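Local atomic coordinates of 6-aminohexanoate-dimer hydrolase (Bacillus anthracis, PDB entry 4GB7), a protein that probably hydrolyses the amide bond of the 6-aminohexanoate linear dimer, a nylon by-product, and belongs to the beta-lactamase family of serine hydrolases. Residues A139-V144 with F369-S374; P37-V42 with L53-T58. All coordinates share one frame; numbering follows the deposited sequence.

Contact 1 of 2, residues A139-V144 with F369-S374; sequences ASLAKV and FEVLGS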
loop_
_atom_site.group_PDB
_atom_site.type_symbol
_atom_site.label_atom_id
_atom_site.label_comp_id
_atom_site.label_asym_id
_atom_site.label_seq_id
_atom_site.Cartn_x
_atom_site.Cartn_y
_atom_site.Cartn_z
ATOM N N ALA A 139 -5.121 0.516 -2.333
ATOM C CA ALA A 139 -5.436 0.806 -0.951
ATOM C C ALA A 139 -4.130 1.167 -0.233
ATOM O O ALA A 139 -3.394 1.987 -0.739
ATOM C CB ALA A 139 -6.178 -0.356 -0.290
ATOM N N SER A 140 -3.797 0.534 0.882
ATOM C CA SER A 140 -2.663 0.971 1.719
ATOM C C SER A 140 -1.274 0.584 1.178
ATOM O O SER A 140 -0.281 0.941 1.777
ATOM C CB SER A 140 -2.810 0.425 3.163
ATOM O OG SER A 140 -3.850 1.063 3.878
ATOM N N LEU A 141 -1.182 -0.093 0.032
ATOM C CA LEU A 141 0.123 -0.307 -0.597
ATOM C C LEU A 141 0.831 1.023 -0.850
ATOM O O LEU A 141 2.016 1.049 -0.865
ATOM C CB LEU A 141 0.048 -1.087 -1.885
ATOM C CG LEU A 141 0.038 -2.600 -1.765
ATOM C CD1 LEU A 141 -0.641 -3.208 -0.577
ATOM C CD2 LEU A 141 -0.339 -3.263 -3.080
ATOM N N ALA A 142 0.076 2.109 -1.075
ATOM C CA ALA A 142 0.650 3.431 -1.208
ATOM C C ALA A 142 1.561 3.835 -0.110
ATOM O O ALA A 142 2.506 4.656 -0.345
ATOM C CB ALA A 142 -0.483 4.477 -1.309
ATOM N N LYS A 143 1.342 3.325 1.093
ATOM C CA LYS A 143 2.064 3.920 2.239
ATOM C C LYS A 143 3.590 3.811 2.145
ATOM O O LYS A 143 4.334 4.686 2.628
ATOM C CB LYS A 143 1.579 3.264 3.533
ATOM C CG LYS A 143 0.142 3.593 3.863
ATOM C CD LYS A 143 -0.312 3.032 5.188
ATOM C CE LYS A 143 -1.654 3.621 5.656
ATOM N NZ LYS A 143 -2.864 3.206 4.876
ATOM N N VAL A 144 4.054 2.738 1.524
ATOM C CA VAL A 144 5.490 2.464 1.426
ATOM C C VAL A 144 6.219 3.504 0.554
ATOM O O VAL A 144 7.381 3.727 0.739
ATOM C CB VAL A 144 5.804 1.018 1.015
ATOM C CG1 VAL A 144 5.256 0.059 2.085
ATOM C CG2 VAL A 144 5.317 0.674 -0.404
ATOM N N PHE A 369 8.837 -9.466 4.241
ATOM C CA PHE A 369 8.206 -8.265 4.682
ATOM C C PHE A 369 7.195 -7.869 3.597
ATOM O O PHE A 369 7.299 -8.277 2.457
ATOM C CB PHE A 369 9.233 -7.156 5.074
ATOM C CG PHE A 369 10.183 -6.750 3.970
ATOM C CD1 PHE A 369 11.314 -7.498 3.702
ATOM C CD2 PHE A 369 9.944 -5.631 3.215
ATOM C CE1 PHE A 369 12.207 -7.134 2.711
ATOM C CE2 PHE A 369 10.823 -5.251 2.196
ATOM C CZ PHE A 369 11.950 -6.000 1.926
ATOM N N GLU A 370 6.172 -7.139 3.988
ATOM C CA GLU A 370 5.078 -6.902 3.095
ATOM C C GLU A 370 4.315 -5.642 3.442
ATOM O O GLU A 370 4.396 -5.127 4.565
ATOM C CB GLU A 370 4.115 -8.106 3.112
ATOM C CG GLU A 370 3.465 -8.416 4.462
ATOM C CD GLU A 370 2.654 -9.671 4.574
ATOM O OE1 GLU A 370 2.392 -10.301 3.550
ATOM O OE2 GLU A 370 2.192 -9.987 5.711
ATOM N N VAL A 371 3.578 -5.150 2.463
ATOM C CA VAL A 371 2.532 -4.140 2.674
ATOM C C VAL A 371 1.220 -4.699 2.178
ATOM O O VAL A 371 1.179 -5.411 1.163
ATOM C CB VAL A 371 2.944 -2.745 2.119
ATOM C CG1 VAL A 371 3.208 -2.847 0.594
ATOM C CG2 VAL A 371 1.899 -1.677 2.499
ATOM N N LEU A 372 0.154 -4.369 2.900
ATOM C CA LEU A 372 -1.164 -4.978 2.702
ATOM C C LEU A 372 -2.113 -3.844 2.426
ATOM O O LEU A 372 -1.898 -2.719 2.941
ATOM C CB LEU A 372 -1.594 -5.708 3.962
ATOM C CG LEU A 372 -0.676 -6.881 4.341
ATOM C CD1 LEU A 372 -0.886 -7.275 5.813
ATOM C CD2 LEU A 372 -0.901 -8.052 3.399
ATOM N N GLY A 373 -3.181 -4.137 1.692
ATOM C CA GLY A 373 -4.271 -3.176 1.514
ATOM C C GLY A 373 -5.616 -3.814 1.432
ATOM O O GLY A 373 -5.708 -4.995 1.047
ATOM N N SER A 374 -6.643 -3.059 1.807
ATOM C CA SER A 374 -7.990 -3.571 1.798
ATOM C C SER A 374 -8.391 -4.129 0.460
ATOM O O SER A 374 -7.917 -3.685 -0.595
ATOM C CB SER A 374 -8.999 -2.523 2.228
ATOM O OG SER A 374 -8.678 -2.093 3.530
HETATM O O HOH W 1 -5.875 -0.528 3.090
#

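Contact 2 of 2, residues P37-V42 with L53-T58; sequences PSKNNV and LRWSYT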
loop_
_atom_site.group_PDB
_atom_site.type_symbol
_atom_site.label_atom_id
_atom_site.label_comp_id
_atom_site.label_asym_id
_atom_site.label_seq_id
_atom_site.Cartn_x
_atom_site.Cartn_y
_atom_site.Cartn_z
ATOM N N PRO A 37 -21.201 -4.104 -13.261
ATOM C CA PRO A 37 -20.815 -2.734 -12.945
ATOM C C PRO A 37 -20.198 -1.947 -14.094
ATOM O O PRO A 37 -19.519 -2.493 -14.932
ATOM C CB PRO A 37 -19.842 -2.900 -11.780
ATOM C CG PRO A 37 -19.282 -4.262 -11.915
ATOM C CD PRO A 37 -20.331 -5.100 -12.608
ATOM N N SER A 38 -20.472 -0.648 -14.095
ATOM C CA SER A 38 -20.036 0.282 -15.107
ATOM C C SER A 38 -20.014 1.689 -14.525
ATOM O O SER A 38 -20.525 1.934 -13.418
ATOM C CB SER A 38 -21.008 0.253 -16.284
ATOM O OG SER A 38 -22.211 0.913 -15.925
ATOM N N LYS A 39 -19.438 2.609 -15.284
ATOM C CA LYS A 39 -19.427 4.010 -14.899
ATOM C C LYS A 39 -20.837 4.556 -14.596
ATOM O O LYS A 39 -20.994 5.363 -13.686
ATOM C CB LYS A 39 -18.771 4.876 -15.952
ATOM C CG LYS A 39 -18.403 6.246 -15.436
ATOM C CD LYS A 39 -17.755 7.090 -16.539
ATOM C CE LYS A 39 -17.219 8.397 -15.979
ATOM N NZ LYS A 39 -16.925 9.378 -17.070
ATOM N N ASN A 40 -21.843 4.101 -15.358
ATOM C CA ASN A 40 -23.230 4.538 -15.176
ATOM C C ASN A 40 -23.919 4.068 -13.895
ATOM O O ASN A 40 -24.919 4.663 -13.475
ATOM C CB ASN A 40 -24.069 4.066 -16.363
ATOM C CG ASN A 40 -23.555 4.596 -17.690
ATOM O OD1 ASN A 40 -23.007 5.703 -17.764
ATOM N ND2 ASN A 40 -23.721 3.803 -18.743
ATOM N N ASN A 41 -23.406 3.002 -13.279
ATOM C CA ASN A 41 -24.029 2.487 -12.060
ATOM C C ASN A 41 -23.194 2.458 -10.818
ATOM O O ASN A 41 -23.716 2.136 -9.749
ATOM C CB ASN A 41 -24.716 1.140 -12.293
ATOM C CG ASN A 41 -23.758 0.027 -12.663
ATOM O OD1 ASN A 41 -22.613 0.035 -12.268
ATOM N ND2 ASN A 41 -24.259 -0.978 -13.408
ATOM N N VAL A 42 -21.926 2.840 -10.940
ATOM C CA VAL A 42 -21.041 2.948 -9.784
ATOM C C VAL A 42 -21.162 4.354 -9.206
ATOM O O VAL A 42 -21.001 5.338 -9.930
ATOM C CB VAL A 42 -19.582 2.624 -10.166
ATOM C CG1 VAL A 42 -18.631 2.931 -9.021
ATOM C CG2 VAL A 42 -19.467 1.153 -10.542
ATOM N N LEU A 53 -17.223 -2.665 -6.822
ATOM C CA LEU A 53 -15.796 -2.535 -6.545
ATOM C C LEU A 53 -14.914 -3.196 -7.634
ATOM O O LEU A 53 -13.825 -2.776 -7.917
ATOM C CB LEU A 53 -15.492 -3.156 -5.182
ATOM C CG LEU A 53 -14.054 -3.147 -4.662
ATOM C CD1 LEU A 53 -13.477 -1.777 -4.433
ATOM C CD2 LEU A 53 -13.903 -4.010 -3.387
ATOM N N ARG A 54 -15.382 -4.272 -8.262
ATOM C CA ARG A 54 -14.577 -4.876 -9.303
ATOM C C ARG A 54 -14.310 -3.919 -10.469
ATOM O O ARG A 54 -13.294 -4.021 -11.138
ATOM C CB ARG A 54 -15.250 -6.170 -9.795
ATOM C CG ARG A 54 -15.584 -7.046 -8.599
ATOM C CD ARG A 54 -15.297 -8.454 -8.765
ATOM N NE ARG A 54 -13.897 -8.666 -9.057
ATOM C CZ ARG A 54 -13.447 -9.838 -9.424
ATOM N NH1 ARG A 54 -14.316 -10.824 -9.623
ATOM N NH2 ARG A 54 -12.195 -9.997 -9.766
ATOM N N TRP A 55 -15.238 -2.979 -10.682
ATOM C CA TRP A 55 -15.066 -1.896 -11.645
ATOM C C TRP A 55 -14.341 -0.729 -11.048
ATOM O O TRP A 55 -13.369 -0.194 -11.658
ATOM C CB TRP A 55 -16.415 -1.439 -12.177
ATOM C CG TRP A 55 -16.275 -0.473 -13.290
ATOM C CD1 TRP A 55 -16.164 -0.738 -14.658
ATOM C CD2 TRP A 55 -16.211 0.965 -13.179
ATOM N NE1 TRP A 55 -15.991 0.423 -15.367
ATOM C CE2 TRP A 55 -16.023 1.479 -14.544
ATOM C CE3 TRP A 55 -16.273 1.867 -12.118
ATOM C CZ2 TRP A 55 -15.952 2.841 -14.817
ATOM C CZ3 TRP A 55 -16.182 3.242 -12.417
ATOM C CH2 TRP A 55 -16.014 3.703 -13.734
ATOM N N SER A 56 -14.832 -0.219 -9.929
ATOM C CA SER A 56 -14.190 0.988 -9.393
ATOM C C SER A 56 -12.674 0.824 -9.169
ATOM O O SER A 56 -11.874 1.719 -9.543
ATOM C CB SER A 56 -14.916 1.444 -8.134
ATOM O OG SER A 56 -14.705 0.516 -7.124
ATOM N N TYR A 57 -12.254 -0.315 -8.587
ATOM C CA TYR A 57 -10.830 -0.552 -8.317
ATOM C C TYR A 57 -9.984 -0.939 -9.516
ATOM O O TYR A 57 -8.784 -1.193 -9.357
ATOM C CB TYR A 57 -10.619 -1.521 -7.111
ATOM C CG TYR A 57 -9.990 -0.846 -5.886
ATOM C CD1 TYR A 57 -10.393 0.376 -5.458
ATOM C CD2 TYR A 57 -8.964 -1.480 -5.174
ATOM C CE1 TYR A 57 -9.801 0.985 -4.378
ATOM C CE2 TYR A 57 -8.360 -0.898 -4.126
ATOM C CZ TYR A 57 -8.797 0.326 -3.687
ATOM O OH TYR A 57 -8.154 0.923 -2.607
ATOM N N THR A 58 -10.603 -0.992 -10.705
ATOM C CA THR A 58 -9.893 -1.120 -11.972
ATOM C C THR A 58 -10.066 0.115 -12.883
ATOM O O THR A 58 -9.565 0.124 -14.014
ATOM C CB THR A 58 -10.324 -2.406 -12.699
ATOM O OG1 THR A 58 -11.721 -2.413 -12.875
ATOM C CG2 THR A 58 -9.919 -3.680 -11.858
#

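Contact 1 of 2, residues A139-V144 with F369-S374
The flat group at the heart of this contact is a backbone one, the peptide between Leu-372 and Gly-373, against which Leu-141 and Ser-140 are both packed. Methyl CD1 of Leu-141 sits over one face, 3.4 Å from Leu-372 C and almost straight above it, while Ser-140 CB meets the same unit at its oxygen, 3.3 Å from Leu-372 O. Farther along, Val-371 points toward 139-144. Its CG1, set between the backbone N and the carbonyl carbon (chi1 60°), faces CG of Leu-141, and its CB receives Val-144 CG1 at 3.6 Å. The other branch, CG2, lies 3.5 Å from Ser-140 O.

The polar side of the contact is bridged by water 1, which is 2.7 Å from Ser-140 OG and accepts from Ser-374 N at 2.9 Å. Lys-143 NZ donates to Ser-140 OG over 2.6 Å, and the lysine is steadied in turn by Asn-251 and Ser-300 O. Tyr-249 OH also hydrogen-bonds to Ser-140 OG, as does a nitrate, probably from the crystallisation liquor, consistent with an anion-accepting pocket. A serine and lysine in SxxK spacing at a helix start, beside strand 369-373 of the antiparallel sheet, are consistent with the active site of the serine beta-lactamase fold, where backbone N-H groups of the serine and this strand commonly form the oxyanion hole.

Contact 2 of 2, residues P37-V42 with L53-T58
An aromatic side chain laid flat against a turn makes this local contact, in which Trp-55 of the short helix 52-56 meets the loop 37-42 near the start of the modelled chain. The indole takes backbone onto one face: Ser-38 CA lies 4.0 Å from the centroid of the five-membered ring, only 8° off its normal, a CH-pi contact. Lys-39 N follows over the same face, 3.5 Å from Trp-55 CZ2. With CG anti to the backbone N (chi1 -172°), the tryptophan swings out from its helix to meet the loop.

Aliphatic groups complete the fit. Pro-37 CB touches Trp-55 CB at 3.7 Å, Val-42 CG2 approaches Trp-55 CE3 obliquely at 3.6 Å, and Lys-39 lends CB and CG to the six-membered ring before its extended chain leads away.

The turn is held in shape from within. Asn-41 OD1 accepts from Ser-38 N at 2.9 Å, the donor standing above the carbonyl plane, while Ser-38 O takes both Asn-41 N and Val-42 N. Asn-41 ND2 reaches back to Thr-36 O. The chemistry thus divides in two: polar bonds shape the loop internally, whereas between these two segments the joining is by van der Waals and CH-pi contact, which probably relies on close fit.

In the fold
The two contacts illustrate how interactions change from the centre of a fold to its periphery. Contact 1 has its centre about 2 Å from the centre of the chain and joins segments more than 200 residues apart; contact 2 has its centre about 21 Å out and closes a short local loop. They share no helix or strand, yet they adjoin through Tyr-57, which lies within 53-58 but takes no part in contact 2, and whose side chain touches Ala-139. Apolar packing occurs in both. In 139-144 with 369-374 it sits beside a polar cluster with water and lysine, as befits a probable catalytic pocket; in 37-42 with 53-58 the indole of Trp-55, a partly exposed residue, dominates.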